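Local atomic coordinates of ureidoglycolate hydrolase (Arabidopsis thaliana, PDB entry 4PXE), a protein that hydrolyses (S)-ureidoglycolate to glyoxylate, ammonium and carbon dioxide in plant purine breakdown, using two manganese ions per subunit. Residues A203-H208 with A425-D430; G390-P395 with K418-T423. One frame throughout, in Å; residues are numbered along the deposited sequence.

Both contacts set helix 410-429 against one face of the sheet that carries the metal site, and their centres lie 9 Å apart. Contact 1 uses the C-terminal end of the helix and strand 201-209; contact 2 uses the part just before it and the neighbouring parallel strand 389-394. The strands are joined directly: His208 N lies 2.9 Å from Ile392 O, and Ile392 N lies 2.9 Å from Glu206 O, both probable hydrogen bonds. In contact 1 Leu205 faces the helix while His208, three residues on, binds the catalytic manganese; the side chain of Ile392 in contact 2 stays about 13 Å from a bound manganese.

Contact 1 of 2, residues A203-H208 with A425-D430; sequences AFLELH and AKLSLD. With MN (manganese (II) ion), chain C.
Leu205 on the strand and Leu427 on the helix point their side chains at each other and meet tip to tip. A single methyl of the helix residue does the touching: Leu427 CD1 lies 3.9 Å from Leu205 CD2 and 4.1 Å from Leu205 CD1, so it faces both branches of the strand leucine. The same methyl reaches Ala203 CB at 4.1 Å, so it touches two residues, two positions apart, on the same face of the strand. The first torsion of Leu427 (chi1 -68°) places CG beside the backbone N and opposite the carbonyl carbon, and the nearly extended second torsion carries CD1 out to the strand. The contact is wholly apolar and small, burying 97 Å² in all, and the nearest CA pair, Ala203 and Leu427, is 7.8 Å apart.

At the far end of the strand His208 gives NE2 to manganese at 2.3 Å. Three waters bind the same ion, and His92 and Asp103 supply its remaining protein ligands; the ring of His208 also packs edge-to-face with that of His378. The segment thus runs from a hydrophobic core to the catalytic metal.

Strand 201-209 lies between parallel strands 86-91 and 389-394. Val354 of helix 352-364 touches both Ala203 and Leu205, while Leu420, Thr423 and Leu424 of helix 410-429 extend the cover over Leu205.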
loop_
_atom_site.group_PDB
_atom_site.type_symbol
_atom_site.label_atom_id
_atom_site.label_comp_id
_atom_site.label_asym_id
_atom_site.label_seq_id
_atom_site.Cartn_x
_atom_site.Cartn_y
_atom_site.Cartn_z
ATOM N N ALA A 203 -20.005 -38.093 2.859
ATOM C CA ALA A 203 -19.042 -37.472 3.760
ATOM C C ALA A 203 -18.130 -36.608 2.916
ATOM O O ALA A 203 -18.059 -36.786 1.697
ATOM C CB ALA A 203 -18.226 -38.525 4.493
ATOM N N PHE A 204 -17.453 -35.666 3.574
ATOM C CA PHE A 204 -16.412 -34.845 2.953
ATOM C C PHE A 204 -15.126 -34.911 3.776
ATOM O O PHE A 204 -15.145 -34.675 4.981
ATOM C CB PHE A 204 -16.845 -33.375 2.821
ATOM C CG PHE A 204 -15.740 -32.492 2.323
ATOM C CD1 PHE A 204 -15.448 -32.439 0.973
ATOM C CD2 PHE A 204 -14.956 -31.763 3.205
ATOM C CE1 PHE A 204 -14.400 -31.665 0.504
ATOM C CE2 PHE A 204 -13.912 -30.990 2.741
ATOM C CZ PHE A 204 -13.637 -30.946 1.391
ATOM N N LEU A 205 -14.008 -35.209 3.115
ATOM C CA LEU A 205 -12.704 -35.295 3.776
ATOM C C LEU A 205 -11.739 -34.295 3.169
ATOM O O LEU A 205 -11.705 -34.145 1.956
ATOM C CB LEU A 205 -12.098 -36.682 3.553
ATOM C CG LEU A 205 -13.008 -37.891 3.697
ATOM C CD1 LEU A 205 -12.205 -39.148 3.390
ATOM C CD2 LEU A 205 -13.590 -37.948 5.093
ATOM N N GLU A 206 -10.930 -33.641 3.996
ATOM C CA GLU A 206 -9.874 -32.773 3.475
ATOM C C GLU A 206 -8.517 -33.142 4.058
ATOM O O GLU A 206 -8.341 -33.162 5.275
ATOM C CB GLU A 206 -10.188 -31.307 3.786
ATOM C CG GLU A 206 -9.170 -30.316 3.204
ATOM C CD GLU A 206 -9.636 -28.868 3.227
ATOM O OE1 GLU A 206 -10.685 -28.553 3.845
ATOM O OE2 GLU A 206 -8.944 -28.032 2.608
ATOM N N LEU A 207 -7.567 -33.450 3.181
ATOM C CA LEU A 207 -6.173 -33.672 3.570
ATOM C C LEU A 207 -5.467 -32.313 3.554
ATOM O O LEU A 207 -5.623 -31.562 2.590
ATOM C CB LEU A 207 -5.526 -34.622 2.562
ATOM C CG LEU A 207 -4.002 -34.789 2.635
ATOM C CD1 LEU A 207 -3.553 -35.389 3.969
ATOM C CD2 LEU A 207 -3.517 -35.624 1.466
ATOM N N HIS A 208 -4.712 -31.980 4.600
ATOM C CA HIS A 208 -4.104 -30.646 4.689
ATOM C C HIS A 208 -2.870 -30.682 5.582
ATOM O O HIS A 208 -2.813 -31.446 6.554
ATOM C CB HIS A 208 -5.129 -29.620 5.234
ATOM C CG HIS A 208 -4.841 -28.195 4.842
ATOM N ND1 HIS A 208 -3.808 -27.458 5.384
ATOM C CD2 HIS A 208 -5.457 -27.376 3.953
ATOM C CE1 HIS A 208 -3.794 -26.250 4.845
ATOM N NE2 HIS A 208 -4.785 -26.176 3.974
ATOM N N ALA A 425 -11.960 -45.306 0.696
ATOM C CA ALA A 425 -12.349 -46.670 0.350
ATOM C C ALA A 425 -13.330 -47.210 1.378
ATOM O O ALA A 425 -14.369 -47.786 1.019
ATOM C CB ALA A 425 -11.114 -47.557 0.277
ATOM N N LYS A 426 -13.001 -47.037 2.657
ATOM C CA LYS A 426 -13.866 -47.524 3.730
ATOM C C LYS A 426 -15.238 -46.865 3.678
ATOM O O LYS A 426 -16.268 -47.533 3.802
ATOM C CB LYS A 426 -13.221 -47.308 5.097
ATOM C CG LYS A 426 -11.990 -48.157 5.350
ATOM C CD LYS A 426 -11.370 -47.824 6.703
ATOM C CE LYS A 426 -10.180 -48.729 6.998
ATOM N NZ LYS A 426 -10.549 -50.175 7.020
ATOM N N LEU A 427 -15.263 -45.555 3.491
ATOM C CA LEU A 427 -16.524 -44.832 3.419
ATOM C C LEU A 427 -17.333 -45.207 2.177
ATOM O O LEU A 427 -18.562 -45.278 2.233
ATOM C CB LEU A 427 -16.273 -43.327 3.479
ATOM C CG LEU A 427 -15.757 -42.865 4.841
ATOM C CD1 LEU A 427 -15.304 -41.413 4.787
ATOM C CD2 LEU A 427 -16.832 -43.054 5.910
ATOM N N SER A 428 -16.648 -45.442 1.061
ATOM C CA SER A 428 -17.320 -45.814 -0.185
ATOM C C SER A 428 -18.129 -47.102 -0.024
ATOM O O SER A 428 -19.199 -47.251 -0.616
ATOM C CB SER A 428 -16.314 -45.963 -1.330
ATOM O OG SER A 428 -16.942 -46.465 -2.509
ATOM N N LEU A 429 -17.627 -48.013 0.801
ATOM C CA LEU A 429 -18.271 -49.314 0.975
ATOM C C LEU A 429 -19.289 -49.339 2.120
ATOM O O LEU A 429 -20.015 -50.326 2.284
ATOM C CB LEU A 429 -17.206 -50.397 1.185
ATOM C CG LEU A 429 -16.157 -50.547 0.078
ATOM C CD1 LEU A 429 -15.259 -51.752 0.343
ATOM C CD2 LEU A 429 -16.801 -50.645 -1.302
ATOM N N ASP A 430 -19.363 -48.260 2.894
ATOM C CA ASP A 430 -20.237 -48.212 4.068
ATOM C C ASP A 430 -21.689 -47.913 3.714
ATOM O O ASP A 430 -22.108 -48.116 2.571
ATOM C CB ASP A 430 -19.742 -47.175 5.076
ATOM C CG ASP A 430 -19.712 -47.715 6.485
ATOM O OD1 ASP A 430 -19.279 -48.876 6.657
ATOM O OD2 ASP A 430 -20.130 -46.993 7.414
ATOM O OXT ASP A 430 -22.472 -47.437 4.542
HETATM MN MN MN C . -5.453 -24.068 3.255
HETATM O O HOH W 1 -7.545 -24.687 3.711
HETATM O O HOH W 2 -5.712 -21.864 3.340
HETATM O O HOH W 3 -5.609 -23.545 5.673
#

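Contact 2 of 2, residues G390-P395 with K418-T423; sequences GMIFIP and KVLSLT
Strand 389-394 and helix segment 418-423 approach most closely at Ile392 and Leu420, whose CA atoms are 7.4 Å apart, with no hydrogen bond between the two backbones. This is alpha/beta packing in the catalytic domain of an M20-family hydrolase, where the last long helix covers a sheet strand.

Ile392 carries the strand side of the contact through its longer branch. CG1 stands beside the backbone N (chi1 -60°) and chi2 is extended, which sends CD1 onto the helix between two consecutive residues. There it lies 3.7 Å from Val419 CG1, and the two side chains slant across one another. On the Leu420 side CD1 meets the root of the side chain: it is 3.7 Å from Leu420 CA and 4.0 Å from Leu420 CB. The methyl therefore reaches the helix backbone itself; the contact buries 131 Å² in all, and the touching pairs are carbon to carbon.

Met358 of helix 352-364 also touches Ile392, Ala114 of helix 105-120 packs on Leu420, and Val419 meets Ile222 of strand 222-239.

Within the helix, Val419 O is gripped twice by Thr423, whose N donates at 2.9 Å and whose OG1 donates at 2.7 Å. These donors come from opposite faces of the carbonyl plane, OG1 standing 37° out of it.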
loop_
_atom_site.group_PDB
_atom_site.type_symbol
_atom_site.label_atom_id
_atom_site.label_comp_id
_atom_site.label_asym_id
_atom_site.label_seq_id
_atom_site.Cartn_x
_atom_site.Cartn_y
_atom_site.Cartn_z
ATOM N N GLY A 390 -14.556 -34.482 7.912
ATOM C CA GLY A 390 -13.365 -34.720 8.704
ATOM C C GLY A 390 -12.157 -34.184 7.972
ATOM O O GLY A 390 -12.230 -33.920 6.766
ATOM N N MET A 391 -11.051 -34.037 8.692
ATOM C CA MET A 391 -9.790 -33.624 8.077
ATOM C C MET A 391 -8.655 -34.517 8.540
ATOM O O MET A 391 -8.604 -34.925 9.700
ATOM C CB MET A 391 -9.432 -32.171 8.418
ATOM C CG MET A 391 -10.452 -31.132 7.989
ATOM S SD MET A 391 -9.776 -29.458 8.177
ATOM C CE MET A 391 -8.521 -29.503 6.894
ATOM N N ILE A 392 -7.729 -34.783 7.624
ATOM C CA ILE A 392 -6.481 -35.466 7.929
ATOM C C ILE A 392 -5.362 -34.421 7.870
ATOM O O ILE A 392 -5.145 -33.821 6.818
ATOM C CB ILE A 392 -6.190 -36.514 6.850
ATOM C CG1 ILE A 392 -7.319 -37.552 6.769
ATOM C CG2 ILE A 392 -4.863 -37.228 7.117
ATOM C CD1 ILE A 392 -7.290 -38.338 5.496
ATOM N N PHE A 393 -4.670 -34.206 8.986
ATOM C CA PHE A 393 -3.467 -33.363 9.017
ATOM C C PHE A 393 -2.204 -34.205 8.833
ATOM O O PHE A 393 -2.095 -35.318 9.371
ATOM C CB PHE A 393 -3.335 -32.647 10.364
ATOM C CG PHE A 393 -4.104 -31.351 10.483
ATOM C CD1 PHE A 393 -4.709 -30.728 9.385
ATOM C CD2 PHE A 393 -4.185 -30.746 11.725
ATOM C CE1 PHE A 393 -5.389 -29.504 9.565
ATOM C CE2 PHE A 393 -4.849 -29.541 11.896
ATOM C CZ PHE A 393 -5.449 -28.931 10.816
ATOM N N ILE A 394 -1.251 -33.655 8.087
ATOM C CA ILE A 394 0.102 -34.201 8.040
ATOM C C ILE A 394 1.073 -33.182 8.652
ATOM O O ILE A 394 0.772 -31.990 8.743
ATOM C CB ILE A 394 0.539 -34.560 6.606
ATOM C CG1 ILE A 394 0.523 -33.318 5.708
ATOM C CG2 ILE A 394 -0.328 -35.675 6.036
ATOM C CD1 ILE A 394 1.056 -33.611 4.302
ATOM N N PRO A 395 2.246 -33.644 9.102
ATOM C CA PRO A 395 3.196 -32.709 9.712
ATOM C C PRO A 395 3.720 -31.683 8.726
ATOM O O PRO A 395 3.701 -31.907 7.514
ATOM C CB PRO A 395 4.352 -33.615 10.148
ATOM C CG PRO A 395 3.752 -34.994 10.226
ATOM C CD PRO A 395 2.729 -35.039 9.141
ATOM N N LYS A 418 -2.084 -41.994 1.749
ATOM C CA LYS A 418 -2.508 -43.357 2.060
ATOM C C LYS A 418 -3.701 -43.369 3.000
ATOM O O LYS A 418 -4.641 -44.141 2.787
ATOM C CB LYS A 418 -1.359 -44.161 2.665
ATOM C CG LYS A 418 -0.255 -44.504 1.683
ATOM C CD LYS A 418 0.883 -45.195 2.408
ATOM C CE LYS A 418 2.017 -45.521 1.467
ATOM N NZ LYS A 418 3.227 -45.953 2.215
ATOM N N VAL A 419 -3.671 -42.538 4.037
ATOM C CA VAL A 419 -4.810 -42.451 4.947
ATOM C C VAL A 419 -6.053 -41.959 4.209
ATOM O O VAL A 419 -7.152 -42.485 4.401
ATOM C CB VAL A 419 -4.501 -41.556 6.157
ATOM C CG1 VAL A 419 -5.762 -41.335 7.010
ATOM C CG2 VAL A 419 -3.379 -42.162 6.989
ATOM N N LEU A 420 -5.878 -40.975 3.335
ATOM C CA LEU A 420 -6.992 -40.489 2.527
ATOM C C LEU A 420 -7.572 -41.583 1.628
ATOM O O LEU A 420 -8.791 -41.771 1.588
ATOM C CB LEU A 420 -6.563 -39.287 1.695
ATOM C CG LEU A 420 -7.659 -38.684 0.819
ATOM C CD1 LEU A 420 -8.844 -38.216 1.659
ATOM C CD2 LEU A 420 -7.097 -37.521 -0.005
ATOM N N SER A 421 -6.701 -42.306 0.925
ATOM C CA SER A 421 -7.126 -43.407 0.064
ATOM C C SER A 421 -7.939 -44.441 0.831
ATOM O O SER A 421 -9.015 -44.875 0.392
ATOM C CB SER A 421 -5.908 -44.100 -0.540
ATOM O OG SER A 421 -5.198 -43.246 -1.421
ATOM N N LEU A 422 -7.412 -44.855 1.975
ATOM C CA LEU A 422 -8.027 -45.938 2.731
ATOM C C LEU A 422 -9.321 -45.472 3.390
ATOM O O LEU A 422 -10.288 -46.230 3.468
ATOM C CB LEU A 422 -7.033 -46.480 3.765
ATOM C CG LEU A 422 -7.435 -47.750 4.513
ATOM C CD1 LEU A 422 -7.892 -48.858 3.548
ATOM C CD2 LEU A 422 -6.263 -48.210 5.350
ATOM N N THR A 423 -9.357 -44.227 3.850
ATOM C CA THR A 423 -10.581 -43.685 4.436
ATOM C C THR A 423 -11.675 -43.519 3.375
ATOM O O THR A 423 -12.837 -43.857 3.623
ATOM C CB THR A 423 -10.326 -42.330 5.152
ATOM O OG1 THR A 423 -9.280 -42.484 6.123
ATOM C CG2 THR A 423 -11.586 -41.864 5.868
#